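Local coordinates for extracellular sialidase/neuraminidase, putative (Aspergillus fumigatus, PDB 2XZI), which hydrolyses glycosides of sialic acids as a six-bladed beta-propeller exo-sialidase, with the deaminoneuraminic acid KDN apparently its preferred substrate, at residues G278-Y283 against A289-L294; N295-T300 against R306-Y311. One frame throughout, in Å; residues are numbered along the deposited sequence.

Contact 1 (G278-Y283 against A289-L294); sequences GSVLRY and ARTIFL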
loop_
_atom_site.group_PDB
_atom_site.type_symbol
_atom_site.label_atom_id
_atom_site.label_comp_id
_atom_site.label_asym_id
_atom_site.label_seq_id
_atom_site.Cartn_x
_atom_site.Cartn_y
_atom_site.Cartn_z
ATOM N N GLY A 278 1.528 4.813 5.565
ATOM C CA GLY A 278 2.504 5.469 4.701
ATOM C C GLY A 278 3.126 4.426 3.793
ATOM O O GLY A 278 2.721 3.247 3.818
ATOM N N SER A 279 4.110 4.855 2.994
ATOM C CA SER A 279 4.825 3.961 2.095
ATOM C C SER A 279 6.307 4.335 2.066
ATOM O O SER A 279 6.672 5.494 2.314
ATOM C CB SER A 279 4.179 3.937 0.691
ATOM O OG SER A 279 4.106 5.247 0.114
ATOM N N VAL A 280 7.145 3.349 1.756
ATOM C CA VAL A 280 8.591 3.529 1.740
ATOM C C VAL A 280 9.148 2.696 0.570
ATOM O O VAL A 280 8.550 1.689 0.199
ATOM C CB VAL A 280 9.224 3.092 3.096
ATOM C CG1 VAL A 280 9.146 1.552 3.293
ATOM C CG2 VAL A 280 10.663 3.613 3.223
ATOM N N LEU A 281 10.275 3.128 -0.002
ATOM C CA LEU A 281 10.793 2.525 -1.226
ATOM C C LEU A 281 12.311 2.630 -1.287
ATOM O O LEU A 281 12.860 3.711 -1.118
ATOM C CB LEU A 281 10.186 3.221 -2.449
ATOM C CG LEU A 281 10.624 2.699 -3.817
ATOM C CD1 LEU A 281 10.041 1.294 -4.039
ATOM C CD2 LEU A 281 10.167 3.617 -4.947
ATOM N N ARG A 282 12.973 1.505 -1.534
ATOM C CA ARG A 282 14.394 1.519 -1.850
ATOM C C ARG A 282 14.542 1.933 -3.310
ATOM O O ARG A 282 14.055 1.251 -4.226
ATOM C CB ARG A 282 14.955 0.122 -1.630
ATOM C CG ARG A 282 16.423 -0.061 -1.979
ATOM C CD ARG A 282 16.791 -1.500 -1.652
ATOM N NE ARG A 282 18.161 -1.846 -2.023
ATOM C CZ ARG A 282 19.180 -1.937 -1.171
ATOM N NH1 ARG A 282 19.015 -1.695 0.133
ATOM N NH2 ARG A 282 20.378 -2.268 -1.638
ATOM N N TYR A 283 15.205 3.052 -3.534
ATOM C CA TYR A 283 15.334 3.563 -4.892
ATOM C C TYR A 283 16.581 3.052 -5.630
ATOM O O TYR A 283 16.486 2.629 -6.792
ATOM C CB TYR A 283 15.266 5.098 -4.918
ATOM C CG TYR A 283 15.085 5.615 -6.320
ATOM C CD1 TYR A 283 13.811 5.719 -6.883
ATOM C CD2 TYR A 283 16.192 5.944 -7.107
ATOM C CE1 TYR A 283 13.646 6.171 -8.192
ATOM C CE2 TYR A 283 16.036 6.385 -8.417
ATOM C CZ TYR A 283 14.761 6.504 -8.945
ATOM O OH TYR A 283 14.603 6.947 -10.235
ATOM N N ALA A 289 23.090 6.645 -2.661
ATOM C CA ALA A 289 22.009 5.728 -2.310
ATOM C C ALA A 289 20.816 6.503 -1.763
ATOM O O ALA A 289 20.996 7.479 -1.027
ATOM C CB ALA A 289 22.491 4.721 -1.300
ATOM N N ARG A 290 19.605 6.083 -2.136
ATOM C CA ARG A 290 18.392 6.805 -1.742
ATOM C C ARG A 290 17.273 5.878 -1.283
ATOM O O ARG A 290 17.009 4.848 -1.919
ATOM C CB ARG A 290 17.886 7.664 -2.912
ATOM C CG ARG A 290 18.913 8.686 -3.480
ATOM C CD ARG A 290 18.284 9.508 -4.597
ATOM N NE ARG A 290 19.203 10.137 -5.559
ATOM C CZ ARG A 290 19.730 9.526 -6.621
ATOM N NH1 ARG A 290 19.510 8.237 -6.866
ATOM N NH2 ARG A 290 20.491 10.217 -7.453
ATOM N N THR A 291 16.605 6.276 -0.198
ATOM C CA THR A 291 15.358 5.697 0.254
ATOM C C THR A 291 14.332 6.800 0.119
ATOM O O THR A 291 14.610 7.969 0.444
ATOM C CB THR A 291 15.429 5.255 1.728
ATOM O OG1 THR A 291 16.524 4.354 1.923
ATOM C CG2 THR A 291 14.163 4.544 2.157
ATOM N N ILE A 292 13.153 6.435 -0.388
ATOM C CA ILE A 292 12.021 7.341 -0.573
ATOM C C ILE A 292 10.935 7.023 0.467
ATOM O O ILE A 292 10.670 5.858 0.775
ATOM C CB ILE A 292 11.402 7.199 -2.005
ATOM C CG1 ILE A 292 12.461 7.028 -3.118
ATOM C CG2 ILE A 292 10.430 8.357 -2.269
ATOM C CD1 ILE A 292 13.472 8.194 -3.272
ATOM N N PHE A 293 10.319 8.070 1.017
ATOM C CA PHE A 293 9.218 7.916 1.971
ATOM C C PHE A 293 8.052 8.821 1.580
ATOM O O PHE A 293 8.265 9.938 1.095
ATOM C CB PHE A 293 9.677 8.232 3.397
ATOM C CG PHE A 293 8.605 8.022 4.421
ATOM C CD1 PHE A 293 8.212 6.736 4.788
ATOM C CD2 PHE A 293 7.955 9.111 5.004
ATOM C CE1 PHE A 293 7.209 6.525 5.721
ATOM C CE2 PHE A 293 6.938 8.909 5.946
ATOM C CZ PHE A 293 6.563 7.605 6.306
ATOM N N LEU A 294 6.825 8.339 1.789
ATOM C CA LEU A 294 5.618 9.099 1.479
ATOM C C LEU A 294 4.571 8.886 2.559
ATOM O O LEU A 294 4.251 7.751 2.918
ATOM C CB LEU A 294 5.049 8.621 0.142
ATOM C CG LEU A 294 3.746 9.236 -0.368
ATOM C CD1 LEU A 294 3.763 10.752 -0.493
ATOM C CD2 LEU A 294 3.455 8.597 -1.731
#
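I292 reaches across to Y283 with its CG1-CD1 arm, CG1 standing 3.9 Å from Y283 CB, while its own CB faces L281 CB. The Y283 ring, with CG anti to the backbone N (chi1 -167°), lies beside the R290 side chain, both pointing the same way. Ring and guanidinium planes are nearly perpendicular, 85° apart, and the nearest pair, Y283 CD2 and R290 NH1, is 4.0 Å apart. The polar end of R290 is occupied elsewhere, by a salt bridge to D3 and a hydrogen bond to N284. On the other face of the sheet V280 CB lies at the edge of the F293 ring, 4.1 Å from F293 CD1. V280 CG2 meets T291 CG2 at 3.8 Å, and this face packs on T231 and V233 of strand 230-234. S279 OG rests 3.5 Å from L294 CB, but its hydrogen bond goes to S339 of strand 334-343.

The backbones pair the first two strands, the inner ones, of a propeller blade. S279 and L294 exchange two bonds, as do L281 and I292; the straightest runs from I292 N to L281 O (2.8 Å, 178° at the hydrogen). Y283 N adds a fifth bond to R290 O, near the turn of the hairpin. Between these pairs, alpha hydrogens approach carbonyl oxygens, as with V280 CA and I292 O at 3.3 Å. The ladder thus pairs main-chain polar groups in largely buried surroundings, leaving a mix of apolar and polar side chains to pack against the flanking strands 230-234 and 334-343.

Contact 2 (N295-T300 against R306-Y311); sequences NSASGT and RVRISY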
loop_
_atom_site.group_PDB
_atom_site.type_symbol
_atom_site.label_atom_id
_atom_site.label_comp_id
_atom_site.label_asym_id
_atom_site.label_seq_id
_atom_site.Cartn_x
_atom_site.Cartn_y
_atom_site.Cartn_z
ATOM N N ASN A 295 4.038 9.988 3.083
ATOM C CA ASN A 295 2.920 9.940 4.030
ATOM C C ASN A 295 2.295 11.324 4.085
ATOM O O ASN A 295 2.694 12.225 3.332
ATOM C CB ASN A 295 3.356 9.443 5.437
ATOM C CG ASN A 295 3.860 10.569 6.357
ATOM O OD1 ASN A 295 4.561 11.484 5.920
ATOM N ND2 ASN A 295 3.495 10.484 7.642
ATOM N N SER A 296 1.279 11.479 4.932
ATOM C CA SER A 296 0.792 12.825 5.188
ATOM C C SER A 296 1.618 13.432 6.315
ATOM O O SER A 296 1.549 12.982 7.462
ATOM C CB SER A 296 -0.679 12.829 5.563
ATOM O OG SER A 296 -1.106 14.184 5.684
ATOM N N ALA A 297 2.389 14.459 5.976
ATOM C CA ALA A 297 3.362 15.084 6.882
ATOM C C ALA A 297 2.689 16.079 7.823
ATOM O O ALA A 297 2.931 17.299 7.770
ATOM C CB ALA A 297 4.445 15.761 6.072
ATOM N N SER A 298 1.844 15.536 8.689
ATOM C CA SER A 298 1.035 16.329 9.598
ATOM C C SER A 298 0.698 15.465 10.774
ATOM O O SER A 298 0.477 14.255 10.635
ATOM C CB SER A 298 -0.266 16.753 8.915
ATOM O OG SER A 298 -1.170 17.339 9.843
ATOM N N GLY A 299 0.612 16.096 11.939
ATOM C CA GLY A 299 0.183 15.409 13.144
ATOM C C GLY A 299 -1.329 15.273 13.238
ATOM O O GLY A 299 -1.824 14.569 14.109
ATOM N N THR A 300 -2.071 15.941 12.356
ATOM C CA THR A 300 -3.535 15.972 12.458
ATOM C C THR A 300 -4.323 15.639 11.181
ATOM O O THR A 300 -5.435 15.103 11.259
ATOM C CB THR A 300 -4.035 17.351 12.971
ATOM O OG1 THR A 300 -3.526 18.396 12.133
ATOM C CG2 THR A 300 -3.609 17.576 14.415
ATOM N N ARG A 306 3.458 14.285 1.373
ATOM C CA ARG A 306 4.816 14.749 1.155
ATOM C C ARG A 306 5.690 13.564 0.825
ATOM O O ARG A 306 5.744 12.610 1.608
ATOM C CB ARG A 306 5.331 15.366 2.448
ATOM C CG ARG A 306 6.717 16.010 2.351
ATOM C CD ARG A 306 6.612 17.528 2.176
ATOM N NE ARG A 306 6.036 18.170 3.359
ATOM C CZ ARG A 306 6.691 18.394 4.502
ATOM N NH1 ARG A 306 7.970 18.041 4.646
ATOM N NH2 ARG A 306 6.049 18.965 5.516
ATOM N N VAL A 307 6.375 13.632 -0.310
ATOM C CA VAL A 307 7.349 12.601 -0.679
ATOM C C VAL A 307 8.747 13.108 -0.325
ATOM O O VAL A 307 9.045 14.280 -0.566
ATOM C CB VAL A 307 7.210 12.190 -2.175
ATOM C CG1 VAL A 307 7.585 13.341 -3.137
ATOM C CG2 VAL A 307 8.029 10.936 -2.446
ATOM N N ARG A 308 9.583 12.238 0.246
ATOM C CA ARG A 308 10.893 12.618 0.766
ATOM C C ARG A 308 11.984 11.643 0.375
ATOM O O ARG A 308 11.702 10.465 0.084
ATOM C CB ARG A 308 10.857 12.611 2.290
ATOM C CG ARG A 308 9.792 13.502 2.927
ATOM C CD ARG A 308 9.848 13.222 4.402
ATOM N NE ARG A 308 8.783 13.799 5.207
ATOM C CZ ARG A 308 8.931 14.865 5.986
ATOM N NH1 ARG A 308 10.094 15.525 6.011
ATOM N NH2 ARG A 308 7.917 15.261 6.747
ATOM N N ILE A 309 13.233 12.121 0.449
ATOM C CA ILE A 309 14.430 11.312 0.180
ATOM C C ILE A 309 15.343 11.287 1.405
ATOM O O ILE A 309 15.569 12.326 2.050
ATOM C CB ILE A 309 15.226 11.831 -1.039
ATOM C CG1 ILE A 309 14.370 11.825 -2.324
ATOM C CG2 ILE A 309 16.529 11.047 -1.238
ATOM C CD1 ILE A 309 14.858 12.796 -3.433
ATOM N N SER A 310 15.860 10.103 1.735
ATOM C CA SER A 310 16.977 10.028 2.686
ATOM C C SER A 310 18.195 9.484 1.974
ATOM O O SER A 310 18.083 8.511 1.224
ATOM C CB SER A 310 16.657 9.123 3.871
ATOM O OG SER A 310 17.791 9.053 4.750
ATOM N N TYR A 311 19.354 10.074 2.264
ATOM C CA TYR A 311 20.643 9.601 1.774
ATOM C C TYR A 311 21.399 8.817 2.847
ATOM O O TYR A 311 22.509 8.335 2.598
ATOM C CB TYR A 311 21.489 10.792 1.321
ATOM C CG TYR A 311 20.847 11.582 0.220
ATOM C CD1 TYR A 311 20.905 11.134 -1.093
ATOM C CD2 TYR A 311 20.160 12.767 0.493
ATOM C CE1 TYR A 311 20.312 11.857 -2.128
ATOM C CE2 TYR A 311 19.569 13.503 -0.532
ATOM C CZ TYR A 311 19.640 13.038 -1.828
ATOM O OH TYR A 311 19.056 13.772 -2.831
HETATM O O HOH W 1 6.110 13.018 7.733
HETATM O O HOH W 2 6.518 12.322 4.258
HETATM O O HOH W 3 3.221 19.322 5.914
#
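The R306 guanidinium has the methyl of A297 over one face, 3.5 Å above its plane and toward the rim, and water 3 in plane at its edge. The R308 guanidinium carries R306 NH1 over one face, 3.2 Å above the plane, and takes water 2 in plane at its edge. A297 CB also touches R308, at 3.6 Å from NH2, so one methyl packs against both arginines. R306 gets there by bending: CG leaves anti to the backbone N, then the chain folds at chi2 and chi3 (99° and 66°). R308 instead runs extended from CG to NE.

The direct polar link is between backbones. R306 N donates to N295 O at 2.9 Å, whereas the return bond from N295 N to R306 O is long and weak. Waters do the rest. Water 2 donates to N295 OD1 and R306 O and accepts from R308 NE, while water 1 joins N295 OD1 to R308 NH2; the N295 carboxamide is thereby tied to R308 through two separate waters. Its ND2 is held by D273 and the carbonyl of P272. Water 3 spans A297 O and R306 NH2. Both arginines also bond to backbone carbonyls, R306 to Y320 and R308 to N319. Here, between the second and third strands of one propeller blade, the chain turns a corner at N295, and A297 centres an inverse gamma turn. With R306 NH1 over the R308 guanidinium, the two positive charges would tend to repel, so carbonyl oxygens and waters that accept their N-H groups probably offset that cost and orient both guanidiniums.

Followed from the N terminus, the chain runs through strand 279-284, turns back, and closes a short hairpin with 290-294 at contact 1. It then turns a corner at N295, still paired with R306, makes the loop toward 305, and returns along strand 305-310, where contact 2 closes that second loop. The two contacts are in series, neither nested nor crossed, with centres about 10 Å apart. They share one four-strand blade: strand 290-294 sits between its neighbours, with F293 O and T291 O probably accepting from R308 N and S310 N. Contact 1 therefore joins the first and second strands, while contact 2 holds the connection from the second to the third.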